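Local coordinates for phosphoribosylaminoimidazole carboxylase (Bombyx mori, PDB 4JA0), which probably catalyses two steps of de novo purine synthesis, carboxylating aminoimidazole ribonucleotide and coupling the product to aspartate to give SAICAR, at residues I265-V270 and L292-D297; A58-T63 and D212-R217; L174-L179 and C188-M193. One frame throughout, in Å; residues are numbered along the deposited sequence.

How the contacts relate
Contact 1 lies in the AIR carboxylase part of the chain, contacts 2 and 3 in the SAICAR synthetase part; centres of contacts 1 and 2 are about 32 Å apart. Contact 1 is a parallel strand pair, only partly buried, with backbone hydrogen bonds inside and charged residues along one margin. Contacts 2 and 3 are buried: contact 2 sets helix 57-74 against the turn leading into strand 216-220, contact 3 helix 162-183 against strand 188-200, its neighbour in an antiparallel sheet. Contact 2 mixes hydroxyls, a carboxylate and a methyl; contact 3 is almost wholly apolar. These two touch directly: Arg-217 NH1 forms a 2.8 Å salt bridge with Asp-192 OD1, and Trp-216 packs on Leu-190.

Contact 1: I265-V270 and L292-D297; sequences IHHKVV and LGLDVD
The imidazole of His-267 turns an edge toward the turn at Gly-293 to Asp-295, with Gly-293 O and Asp-295 N near the plane of the ring, while Leu-294 CD2 comes in obliquely. The carboxylate of Asp-297 lies near the amine of Lys-268, where NZ and OD2 form a long salt bridge of 3.7 Å; OD2 also has a hydrogen bond with Tyr-317. The lysine reaches it because its chain bends at chi2 and chi3 (75° and 67°), laying CD 3.5 Å from Asp-295 O. A long, flexible residue suits this partly exposed margin. Strands 267-273 and 296-300 are the two ends of a beta-alpha-beta crossover through helix 279-291, in a parallel sheet of order 2-1-3-4-5, as in flavodoxin-like folds. Val-269 joins them: its N donates to Asp-295 O at 2.8 Å, almost straight at 178°, and its O accepts from Asp-297 N at 2.9 Å. Beta-branched valines favour such extended backbone. On the face of Val-269 and Val-296, the side chains of Val-269 and Leu-294 cross obliquely, CG2 3.9 Å from CD1, and helix 279-291 packs against Leu-294 and Val-296. Gly-293, with positive phi, closes that helix in a Schellman motif, a place glycine takes without strain.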
ATOM      1  N   ILE A 265     -23.138  -2.725  40.344  1.00 65.80           N
ATOM      2  CA  ILE A 265     -22.709  -3.953  39.675  1.00 50.89           C
ATOM      3  C   ILE A 265     -21.188  -3.962  39.570  1.00 35.56           C
ATOM      4  O   ILE A 265     -20.567  -2.920  39.344  1.00 43.25           O
ATOM      5  CB  ILE A 265     -23.328  -4.098  38.271  1.00 27.55           C
ATOM      6  N   HIS A 266     -20.590  -5.134  39.746  1.00 27.19           N
ATOM      7  CA  HIS A 266     -19.139  -5.232  39.826  1.00 23.68           C
ATOM      8  C   HIS A 266     -18.531  -5.594  38.486  1.00 17.13           C
ATOM      9  O   HIS A 266     -18.929  -6.570  37.843  1.00 15.79           O
ATOM     10  CB  HIS A 266     -18.725  -6.251  40.881  1.00 28.38           C
ATOM     11  CG  HIS A 266     -19.259  -5.947  42.245  1.00 63.41           C
ATOM     12  ND1 HIS A 266     -18.821  -4.878  42.998  1.00 69.95           N
ATOM     13  CD2 HIS A 266     -20.210  -6.567  42.985  1.00 53.46           C
ATOM     14  CE1 HIS A 266     -19.472  -4.859  44.148  1.00 65.43           C
ATOM     15  NE2 HIS A 266     -20.322  -5.872  44.164  1.00 69.02           N
ATOM     16  N   HIS A 267     -17.567  -4.791  38.064  1.00  7.43           N
ATOM     17  CA  HIS A 267     -16.873  -5.033  36.807  1.00 12.81           C
ATOM     18  C   HIS A 267     -15.511  -4.400  36.819  1.00 13.49           C
ATOM     19  O   HIS A 267     -15.220  -3.515  37.618  1.00 15.29           O
ATOM     20  CB  HIS A 267     -17.687  -4.524  35.615  1.00  8.81           C
ATOM     21  CG  HIS A 267     -18.197  -3.127  35.791  1.00 18.92           C
ATOM     22  ND1 HIS A 267     -17.369  -2.024  35.825  1.00 10.02           N
ATOM     23  CD2 HIS A 267     -19.459  -2.665  35.986  1.00 10.41           C
ATOM     24  CE1 HIS A 267     -18.102  -0.940  36.014  1.00 21.83           C
ATOM     25  NE2 HIS A 267     -19.372  -1.301  36.113  1.00 32.03           N
ATOM     26  N   LYS A 268     -14.653  -4.921  35.964  1.00  9.60           N
ATOM     27  CA  LYS A 268     -13.327  -4.368  35.821  1.00 13.24           C
ATOM     28  C   LYS A 268     -12.965  -4.379  34.346  1.00  8.37           C
ATOM     29  O   LYS A 268     -13.191  -5.372  33.643  1.00  5.91           O
ATOM     30  CB  LYS A 268     -12.310  -5.169  36.655  1.00  8.08           C
ATOM     31  CG  LYS A 268     -10.886  -4.662  36.556  1.00  7.34           C
ATOM     32  CD  LYS A 268     -10.690  -3.386  37.362  1.00 13.39           C
ATOM     33  CE  LYS A 268     -10.831  -3.668  38.857  1.00 33.83           C
ATOM     34  NZ  LYS A 268     -10.500  -2.476  39.707  1.00 42.30           N
ATOM     35  N   VAL A 269     -12.435  -3.247  33.899  1.00  3.61           N
ATOM     36  CA  VAL A 269     -11.805  -3.107  32.598  1.00  1.52           C
ATOM     37  C   VAL A 269     -10.311  -3.048  32.878  1.00  1.37           C
ATOM     38  O   VAL A 269      -9.844  -2.204  33.655  1.00  1.02           O
ATOM     39  CB  VAL A 269     -12.267  -1.814  31.871  1.00  0.85           C
ATOM     40  CG1 VAL A 269     -11.369  -1.494  30.719  1.00  0.78           C
ATOM     41  CG2 VAL A 269     -13.683  -1.952  31.401  1.00  0.33           C
ATOM     42  N   VAL A 270      -9.566  -3.988  32.312  1.00  1.15           N
ATOM     43  CA  VAL A 270      -8.119  -3.998  32.498  1.00  2.69           C
ATOM     44  C   VAL A 270      -7.424  -3.666  31.180  1.00  1.91           C
ATOM     45  O   VAL A 270      -7.664  -4.327  30.162  1.00  1.40           O
ATOM     46  CB  VAL A 270      -7.621  -5.359  33.030  1.00  2.73           C
ATOM     47  CG1 VAL A 270      -6.154  -5.276  33.376  1.00  1.77           C
ATOM     48  CG2 VAL A 270      -8.421  -5.764  34.248  1.00  1.90           C
ATOM     49  N   LEU A 292     -17.481   7.263  31.721  1.00  7.36           N
ATOM     50  CA  LEU A 292     -18.647   6.455  31.401  1.00  6.16           C
ATOM     51  C   LEU A 292     -19.033   5.616  32.614  1.00 10.75           C
ATOM     52  O   LEU A 292     -20.027   4.897  32.578  1.00 15.09           O
ATOM     53  CB  LEU A 292     -18.372   5.551  30.205  1.00  6.87           C
ATOM     54  CG  LEU A 292     -18.251   6.294  28.888  1.00  7.74           C
ATOM     55  CD1 LEU A 292     -17.550   5.428  27.857  1.00  6.43           C
ATOM     56  CD2 LEU A 292     -19.643   6.684  28.414  1.00  3.33           C
ATOM     57  N   GLY A 293     -18.228   5.697  33.672  1.00 16.71           N
ATOM     58  CA  GLY A 293     -18.536   5.015  34.915  1.00 13.99           C
ATOM     59  C   GLY A 293     -17.891   3.652  35.090  1.00  9.00           C
ATOM     60  O   GLY A 293     -18.432   2.807  35.789  1.00 22.44           O
ATOM     61  N   LEU A 294     -16.767   3.415  34.429  1.00  9.29           N
ATOM     62  CA  LEU A 294     -16.101   2.115  34.514  1.00 13.08           C
ATOM     63  C   LEU A 294     -14.957   2.090  35.537  1.00 10.87           C
ATOM     64  O   LEU A 294     -14.360   3.129  35.836  1.00 11.14           O
ATOM     65  CB  LEU A 294     -15.590   1.696  33.131  1.00  4.90           C
ATOM     66  CG  LEU A 294     -16.639   1.567  32.024  1.00  7.35           C
ATOM     67  CD1 LEU A 294     -15.974   1.173  30.716  1.00  6.69           C
ATOM     68  CD2 LEU A 294     -17.699   0.535  32.393  1.00  4.68           C
ATOM     69  N   ASP A 295     -14.668   0.905  36.076  1.00  5.15           N
ATOM     70  CA  ASP A 295     -13.518   0.723  36.946  1.00  8.02           C
ATOM     71  C   ASP A 295     -12.383   0.164  36.118  1.00  7.14           C
ATOM     72  O   ASP A 295     -12.459  -0.959  35.596  1.00  6.37           O
ATOM     73  CB  ASP A 295     -13.827  -0.244  38.084  1.00 15.79           C
ATOM     74  CG  ASP A 295     -15.091   0.100  38.783  1.00 32.92           C
ATOM     75  OD1 ASP A 295     -15.536   1.257  38.636  1.00 44.37           O
ATOM     76  OD2 ASP A 295     -15.644  -0.786  39.464  1.00 87.08           O
ATOM     77  N   VAL A 296     -11.318   0.943  36.032  1.00  4.10           N
ATOM     78  CA  VAL A 296     -10.248   0.678  35.111  1.00  3.28           C
ATOM     79  C   VAL A 296      -8.935   0.484  35.835  1.00  3.13           C
ATOM     80  O   VAL A 296      -8.539   1.325  36.639  1.00  2.05           O
ATOM     81  CB  VAL A 296     -10.101   1.856  34.154  1.00  3.55           C
ATOM     82  CG1 VAL A 296      -9.102   1.532  33.026  1.00  1.27           C
ATOM     83  CG2 VAL A 296     -11.440   2.209  33.621  1.00  2.37           C
ATOM     84  N   ASP A 297      -8.240  -0.599  35.490  1.00  4.31           N
ATOM     85  CA  ASP A 297      -6.872  -0.827  35.936  1.00  5.01           C
ATOM     86  C   ASP A 297      -5.932  -0.741  34.747  1.00  3.78           C
ATOM     87  O   ASP A 297      -6.197  -1.316  33.685  1.00  2.71           O
ATOM     88  CB  ASP A 297      -6.713  -2.204  36.575  1.00  4.44           C
ATOM     89  CG  ASP A 297      -6.877  -2.173  38.058  1.00 31.07           C
ATOM     90  OD1 ASP A 297      -6.800  -1.063  38.631  1.00 57.88           O
ATOM     91  OD2 ASP A 297      -7.033  -3.266  38.647  1.00 42.48           O
TER

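Contact 2: A58-T63 and D212-R217; sequences AISNQT and DSDSWR
Asp-212 faces Ser-60 and Thr-63 of helix 57-74 and opens an Asx turn in the SAICAR synthetase domain, just ahead of strand 216-220. Its CG sits between the backbone N and the carbonyl carbon, and chi1 58° turns the carboxylate back over its own chain, toward Asp-214 N. OD2 lies 3.3 Å from Ser-60 OG, a weak hydrogen bond and not a settled one, because Lys-56 O is within reach of the same proton. OD1 accepts from Asp-214 N at 2.6 Å, met from above the carboxylate plane; aspartate suits because its short side chain reaches the N two residues on. Ser-213 packs on Val-254 of helix 241-257. Asp-214 OD2 makes a long, weak ion pair with Lys-56. Ser-215 holds the start of the turn, OG accepting from Asp-212 N at 2.8 Å. Trp-216 lays one face of its indole against the turn and meets the ring of Trp-183 edge-to-face. Thr-63 suits the opposing position because its OG1 returns to Ile-59 O at 2.7 Å, leaving the methyl CG2 to touch Asp-212 CA at 3.8 Å and Trp-216 CZ2 at 4.2 Å. Asp-212 O sits 3.5 Å above the indole plane, over its centre.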
ATOM      1  N   ALA A  58     -45.289  12.798  51.330  1.00 33.28           N
ATOM      2  CA  ALA A  58     -43.977  12.227  51.617  1.00 21.73           C
ATOM      3  C   ALA A  58     -43.612  11.148  50.608  1.00 14.75           C
ATOM      4  O   ALA A  58     -42.473  11.088  50.157  1.00 21.64           O
ATOM      5  CB  ALA A  58     -43.950  11.659  53.023  1.00 12.81           C
ATOM      6  N   ILE A  59     -44.598  10.343  50.213  1.00 15.45           N
ATOM      7  CA  ILE A  59     -44.383   9.246  49.278  1.00 14.47           C
ATOM      8  C   ILE A  59     -43.912   9.781  47.931  1.00 18.07           C
ATOM      9  O   ILE A  59     -42.934   9.297  47.353  1.00 16.75           O
ATOM     10  CB  ILE A  59     -45.684   8.445  49.032  1.00 22.73           C
ATOM     11  CG1 ILE A  59     -46.273   7.913  50.345  1.00 21.73           C
ATOM     12  CG2 ILE A  59     -45.442   7.321  48.026  1.00 19.83           C
ATOM     13  CD1 ILE A  59     -45.424   6.848  51.008  1.00 26.85           C
ATOM     14  N   SER A  60     -44.607  10.796  47.438  1.00 16.02           N
ATOM     15  CA  SER A  60     -44.246  11.409  46.171  1.00 14.64           C
ATOM     16  C   SER A  60     -42.858  12.018  46.189  1.00 15.01           C
ATOM     17  O   SER A  60     -42.049  11.709  45.325  1.00 19.25           O
ATOM     18  CB  SER A  60     -45.263  12.476  45.785  1.00  6.67           C
ATOM     19  OG  SER A  60     -46.507  11.873  45.489  1.00 17.25           O
ATOM     20  N   ASN A  61     -42.567  12.826  47.204  1.00  8.50           N
ATOM     21  CA  ASN A  61     -41.291  13.529  47.287  1.00  9.92           C
ATOM     22  C   ASN A  61     -40.138  12.526  47.241  1.00 18.27           C
ATOM     23  O   ASN A  61     -39.147  12.713  46.514  1.00  9.82           O
ATOM     24  CB  ASN A  61     -41.235  14.377  48.567  1.00 13.21           C
ATOM     25  CG  ASN A  61     -40.161  15.448  48.522  1.00 10.13           C
ATOM     26  OD1 ASN A  61     -40.222  16.354  47.705  1.00 11.68           O
ATOM     27  ND2 ASN A  61     -39.188  15.362  49.415  1.00 14.36           N
ATOM     28  N   GLN A  62     -40.284  11.434  47.980  1.00 19.90           N
ATOM     29  CA  GLN A  62     -39.236  10.424  47.969  1.00 30.15           C
ATOM     30  C   GLN A  62     -39.169   9.694  46.628  1.00 14.54           C
ATOM     31  O   GLN A  62     -38.080   9.442  46.116  1.00  9.83           O
ATOM     32  CB  GLN A  62     -39.417   9.417  49.105  1.00 20.24           C
ATOM     33  CG  GLN A  62     -39.191   9.984  50.486  1.00 26.88           C
ATOM     34  CD  GLN A  62     -39.410   8.935  51.546  1.00 51.85           C
ATOM     35  OE1 GLN A  62     -40.474   8.318  51.614  1.00 50.98           O
ATOM     36  NE2 GLN A  62     -38.408   8.734  52.393  1.00 71.07           N
ATOM     37  N   THR A  63     -40.328   9.387  46.053  1.00 10.01           N
ATOM     38  CA  THR A  63     -40.354   8.709  44.768  1.00 13.59           C
ATOM     39  C   THR A  63     -39.607   9.579  43.770  1.00 14.16           C
ATOM     40  O   THR A  63     -38.667   9.153  43.104  1.00 14.63           O
ATOM     41  CB  THR A  63     -41.791   8.490  44.254  1.00 13.64           C
ATOM     42  OG1 THR A  63     -42.563   7.751  45.212  1.00  9.66           O
ATOM     43  CG2 THR A  63     -41.775   7.776  42.892  1.00  5.11           C
ATOM     44  N   ASP A 212     -43.360  11.046  39.664  1.00 17.53           N
ATOM     45  CA  ASP A 212     -43.746  10.135  40.739  1.00 16.06           C
ATOM     46  C   ASP A 212     -44.760   9.115  40.216  1.00 14.66           C
ATOM     47  O   ASP A 212     -44.833   8.893  39.006  1.00 13.79           O
ATOM     48  CB  ASP A 212     -44.292  10.892  41.963  1.00 19.89           C
ATOM     49  CG  ASP A 212     -45.496  11.777  41.635  1.00 28.94           C
ATOM     50  OD1 ASP A 212     -46.233  11.439  40.687  1.00 27.87           O
ATOM     51  OD2 ASP A 212     -45.744  12.777  42.361  1.00 14.79           O
ATOM     52  N   SER A 213     -45.541   8.498  41.105  1.00 19.49           N
ATOM     53  CA  SER A 213     -46.549   7.528  40.664  1.00 17.08           C
ATOM     54  C   SER A 213     -47.739   8.172  39.990  1.00 11.30           C
ATOM     55  O   SER A 213     -48.620   7.469  39.496  1.00 14.44           O
ATOM     56  CB  SER A 213     -47.028   6.619  41.787  1.00  7.20           C
ATOM     57  OG  SER A 213     -46.016   5.712  42.175  1.00 19.50           O
ATOM     58  N   ASP A 214     -47.765   9.499  39.957  1.00  9.16           N
ATOM     59  CA  ASP A 214     -48.797  10.204  39.201  1.00 19.32           C
ATOM     60  C   ASP A 214     -48.335  10.438  37.761  1.00 13.61           C
ATOM     61  O   ASP A 214     -49.138  10.658  36.875  1.00  9.34           O
ATOM     62  CB  ASP A 214     -49.136  11.540  39.876  1.00 26.96           C
ATOM     63  CG  ASP A 214     -49.743  11.362  41.273  1.00 54.36           C
ATOM     64  OD1 ASP A 214     -50.450  10.352  41.499  1.00 51.38           O
ATOM     65  OD2 ASP A 214     -49.503  12.221  42.151  1.00 51.26           O
ATOM     66  N   SER A 215     -47.035  10.303  37.532  1.00 17.80           N
ATOM     67  CA  SER A 215     -46.434  10.622  36.253  1.00  6.29           C
ATOM     68  C   SER A 215     -46.404   9.440  35.295  1.00  7.60           C
ATOM     69  O   SER A 215     -46.225   9.619  34.087  1.00 17.08           O
ATOM     70  CB  SER A 215     -44.990  11.096  36.463  1.00 13.51           C
ATOM     71  OG  SER A 215     -44.886  12.035  37.515  1.00 15.83           O
ATOM     72  N   TRP A 216     -46.604   8.238  35.811  1.00  5.49           N
ATOM     73  CA  TRP A 216     -46.404   7.062  34.979  1.00  3.00           C
ATOM     74  C   TRP A 216     -47.439   5.958  35.101  1.00  3.50           C
ATOM     75  O   TRP A 216     -48.378   6.035  35.887  1.00 14.19           O
ATOM     76  CB  TRP A 216     -44.995   6.491  35.197  1.00  6.81           C
ATOM     77  CG  TRP A 216     -44.690   5.994  36.594  1.00  8.64           C
ATOM     78  CD1 TRP A 216     -45.539   5.364  37.451  1.00  7.38           C
ATOM     79  CD2 TRP A 216     -43.432   6.086  37.276  1.00 11.65           C
ATOM     80  NE1 TRP A 216     -44.895   5.056  38.621  1.00  8.57           N
ATOM     81  CE2 TRP A 216     -43.601   5.492  38.546  1.00  9.36           C
ATOM     82  CE3 TRP A 216     -42.175   6.605  36.934  1.00  7.15           C
ATOM     83  CZ2 TRP A 216     -42.564   5.407  39.477  1.00  6.62           C
ATOM     84  CZ3 TRP A 216     -41.142   6.516  37.857  1.00 10.89           C
ATOM     85  CH2 TRP A 216     -41.343   5.923  39.114  1.00  9.63           C
ATOM     86  N   ARG A 217     -47.242   4.918  34.307  1.00  2.58           N
ATOM     87  CA  ARG A 217     -48.103   3.754  34.333  1.00  3.43           C
ATOM     88  C   ARG A 217     -47.213   2.524  34.531  1.00 13.46           C
ATOM     89  O   ARG A 217     -46.367   2.215  33.694  1.00 12.42           O
ATOM     90  CB  ARG A 217     -48.891   3.698  33.033  1.00  3.18           C
ATOM     91  CG  ARG A 217     -50.078   2.777  33.036  1.00 26.30           C
ATOM     92  CD  ARG A 217     -50.995   3.134  31.884  1.00 23.26           C
ATOM     93  NE  ARG A 217     -51.971   4.163  32.240  1.00 21.89           N
ATOM     94  CZ  ARG A 217     -52.478   5.061  31.392  1.00 32.67           C
ATOM     95  NH1 ARG A 217     -52.085   5.103  30.122  1.00 27.30           N
ATOM     96  NH2 ARG A 217     -53.371   5.946  31.821  1.00 34.06           N
TER

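Contact 3: L174-L179 and C188-M193; sequences LIFEIL and CALIDM
Phe-176 has the largest share of this contact, reaching from its helix to the backbone of the strand. Its ring turns an edge to Asp-192 CA and Met-193 CB, its CZ comes 3.6 Å from Leu-190 O, and its CE1 lies 4.0 Å from Leu-190 CG as the two side chains slide past each other. CG stands anti to the backbone N (chi1 178°), which extends the ring from the helix toward the strand. An alanine in this place would remove the ring and is likely to leave a gap beside Leu-190 and Met-193, freeing both to shift. One turn on, Leu-179 is gripped twice: CB meets Leu-190 CD2 at 3.6 Å, and CD1 meets Met-193 SD at 3.6 Å. The flexible thioether folds in here, its CE continuing to Ile-175 CG2. Leu-190 and Met-193, three residues apart, both face the helix because Ile-191 leaves the extended conformation (psi -43°). Farther out, Val-67 and Leu-71 of helix 57-74 back Leu-179 and Ile-175, whereas Asp-192 points away, held by Arg-217. The arrangement is a helix packed on an antiparallel sheet, as in the alpha+beta fold of SAICAR synthetase, with helix and strand nearly antiparallel (153°) and axes 9.3 Å apart.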
ATOM      1  N   LEU A 174     -35.502   9.213  25.772  1.00  1.70           N
ATOM      2  CA  LEU A 174     -34.325   8.713  26.494  1.00  1.49           C
ATOM      3  C   LEU A 174     -34.587   8.437  27.973  1.00  1.94           C
ATOM      4  O   LEU A 174     -34.203   7.395  28.490  1.00  1.24           O
ATOM      5  CB  LEU A 174     -33.178   9.717  26.344  1.00  0.90           C
ATOM      6  CG  LEU A 174     -31.824   9.343  26.924  1.00  2.14           C
ATOM      7  CD1 LEU A 174     -31.523   7.922  26.551  1.00  4.11           C
ATOM      8  CD2 LEU A 174     -30.769  10.248  26.346  1.00  1.35           C
ATOM      9  N   ILE A 175     -35.278   9.366  28.627  1.00  1.59           N
ATOM     10  CA  ILE A 175     -35.630   9.254  30.042  1.00  1.72           C
ATOM     11  C   ILE A 175     -36.563   8.078  30.269  1.00  3.08           C
ATOM     12  O   ILE A 175     -36.423   7.336  31.244  1.00  2.79           O
ATOM     13  CB  ILE A 175     -36.291  10.550  30.536  1.00  1.30           C
ATOM     14  CG1 ILE A 175     -35.233  11.634  30.683  1.00  1.29           C
ATOM     15  CG2 ILE A 175     -37.058  10.338  31.843  1.00  0.99           C
ATOM     16  CD1 ILE A 175     -35.824  13.019  30.747  1.00 40.60           C
ATOM     17  N   PHE A 176     -37.515   7.915  29.356  1.00  2.60           N
ATOM     18  CA  PHE A 176     -38.361   6.749  29.369  1.00  0.96           C
ATOM     19  C   PHE A 176     -37.513   5.467  29.238  1.00  2.60           C
ATOM     20  O   PHE A 176     -37.699   4.512  29.990  1.00  2.74           O
ATOM     21  CB  PHE A 176     -39.365   6.800  28.230  1.00  1.14           C
ATOM     22  CG  PHE A 176     -40.236   5.592  28.170  1.00  4.72           C
ATOM     23  CD1 PHE A 176     -41.423   5.549  28.871  1.00  3.56           C
ATOM     24  CD2 PHE A 176     -39.818   4.450  27.488  1.00  3.90           C
ATOM     25  CE1 PHE A 176     -42.204   4.409  28.835  1.00  6.30           C
ATOM     26  CE2 PHE A 176     -40.585   3.309  27.458  1.00  2.31           C
ATOM     27  CZ  PHE A 176     -41.777   3.283  28.124  1.00  6.53           C
ATOM     28  N   GLU A 177     -36.571   5.448  28.305  1.00  1.74           N
ATOM     29  CA  GLU A 177     -35.790   4.244  28.070  1.00  1.65           C
ATOM     30  C   GLU A 177     -34.934   3.854  29.288  1.00  3.23           C
ATOM     31  O   GLU A 177     -34.858   2.673  29.661  1.00  4.34           O
ATOM     32  CB  GLU A 177     -34.917   4.443  26.841  1.00  1.99           C
ATOM     33  CG  GLU A 177     -35.672   4.342  25.512  1.00 14.00           C
ATOM     34  CD  GLU A 177     -34.822   4.809  24.333  1.00 34.66           C
ATOM     35  OE1 GLU A 177     -33.840   5.555  24.578  1.00 19.51           O
ATOM     36  OE2 GLU A 177     -35.120   4.427  23.174  1.00 35.95           O
ATOM     37  N   ILE A 178     -34.349   4.858  29.935  1.00  1.42           N
ATOM     38  CA  ILE A 178     -33.554   4.660  31.141  1.00  1.50           C
ATOM     39  C   ILE A 178     -34.365   4.076  32.284  1.00  2.36           C
ATOM     40  O   ILE A 178     -33.976   3.078  32.877  1.00  1.97           O
ATOM     41  CB  ILE A 178     -32.963   5.999  31.620  1.00  1.44           C
ATOM     42  CG1 ILE A 178     -31.889   6.466  30.647  1.00  2.63           C
ATOM     43  CG2 ILE A 178     -32.416   5.878  33.051  1.00  0.63           C
ATOM     44  CD1 ILE A 178     -31.393   7.833  30.938  1.00  5.70           C
ATOM     45  N   LEU A 179     -35.502   4.700  32.561  1.00  2.01           N
ATOM     46  CA  LEU A 179     -36.393   4.269  33.627  1.00  1.83           C
ATOM     47  C   LEU A 179     -37.032   2.929  33.294  1.00  2.06           C
ATOM     48  O   LEU A 179     -37.293   2.117  34.192  1.00  2.91           O
ATOM     49  CB  LEU A 179     -37.471   5.320  33.875  1.00  1.32           C
ATOM     50  CG  LEU A 179     -36.907   6.666  34.323  1.00  1.37           C
ATOM     51  CD1 LEU A 179     -38.026   7.659  34.424  1.00  4.34           C
ATOM     52  CD2 LEU A 179     -36.201   6.525  35.657  1.00  2.50           C
ATOM     53  N   CYS A 188     -40.795  -4.874  36.842  1.00  9.08           N
ATOM     54  CA  CYS A 188     -41.914  -4.002  36.486  1.00 10.37           C
ATOM     55  C   CYS A 188     -41.777  -3.406  35.092  1.00  7.63           C
ATOM     56  O   CYS A 188     -40.734  -2.857  34.728  1.00 10.51           O
ATOM     57  CB  CYS A 188     -42.083  -2.873  37.497  1.00  9.21           C
ATOM     58  SG  CYS A 188     -42.466  -3.433  39.135  1.00 42.78           S
ATOM     59  N   ALA A 189     -42.857  -3.507  34.326  1.00  5.26           N
ATOM     60  CA  ALA A 189     -42.922  -2.898  33.011  1.00  1.81           C
ATOM     61  C   ALA A 189     -43.343  -1.449  33.132  1.00  1.91           C
ATOM     62  O   ALA A 189     -44.426  -1.157  33.613  1.00  6.78           O
ATOM     63  CB  ALA A 189     -43.885  -3.655  32.136  1.00  0.67           C
ATOM     64  N   LEU A 190     -42.473  -0.538  32.716  1.00  3.94           N
ATOM     65  CA  LEU A 190     -42.844   0.864  32.618  1.00  2.11           C
ATOM     66  C   LEU A 190     -43.570   0.979  31.298  1.00  6.09           C
ATOM     67  O   LEU A 190     -43.023   0.624  30.245  1.00 12.84           O
ATOM     68  CB  LEU A 190     -41.616   1.767  32.667  1.00  2.65           C
ATOM     69  CG  LEU A 190     -41.889   3.274  32.656  1.00  5.95           C
ATOM     70  CD1 LEU A 190     -42.706   3.677  33.876  1.00  5.81           C
ATOM     71  CD2 LEU A 190     -40.586   4.091  32.582  1.00  2.30           C
ATOM     72  N   ILE A 191     -44.803   1.475  31.355  1.00  5.44           N
ATOM     73  CA  ILE A 191     -45.714   1.423  30.212  1.00  6.13           C
ATOM     74  C   ILE A 191     -45.794   2.755  29.519  1.00  3.68           C
ATOM     75  O   ILE A 191     -45.770   2.823  28.299  1.00  9.40           O
ATOM     76  CB  ILE A 191     -47.139   0.910  30.625  1.00  8.11           C
ATOM     77  CG1 ILE A 191     -47.273  -0.579  30.347  1.00  6.33           C
ATOM     78  CG2 ILE A 191     -48.211   1.529  29.790  1.00  5.69           C
ATOM     79  CD1 ILE A 191     -46.442  -1.424  31.194  1.00  3.91           C
ATOM     80  N   ASP A 192     -45.879   3.817  30.303  1.00  1.97           N
ATOM     81  CA  ASP A 192     -45.841   5.148  29.737  1.00  1.92           C
ATOM     82  C   ASP A 192     -45.399   6.153  30.774  1.00  1.80           C
ATOM     83  O   ASP A 192     -45.227   5.799  31.932  1.00  2.14           O
ATOM     84  CB  ASP A 192     -47.174   5.538  29.063  1.00  6.46           C
ATOM     85  CG  ASP A 192     -48.381   5.469  30.005  1.00 24.05           C
ATOM     86  OD1 ASP A 192     -49.324   4.717  29.687  1.00 29.76           O
ATOM     87  OD2 ASP A 192     -48.437   6.223  31.007  1.00 34.70           O
ATOM     88  N   MET A 193     -45.156   7.389  30.343  1.00  1.67           N
ATOM     89  CA  MET A 193     -44.669   8.435  31.241  1.00  2.68           C
ATOM     90  C   MET A 193     -45.044   9.809  30.773  1.00  3.73           C
ATOM     91  O   MET A 193     -45.230  10.022  29.587  1.00 10.27           O
ATOM     92  CB  MET A 193     -43.158   8.445  31.280  1.00 10.42           C
ATOM     93  CG  MET A 193     -42.512   7.620  32.323  1.00  8.15           C
ATOM     94  SD  MET A 193     -40.846   8.233  32.199  1.00 10.56           S
ATOM     95  CE  MET A 193     -41.034   9.709  33.177  1.00 11.82           C
TER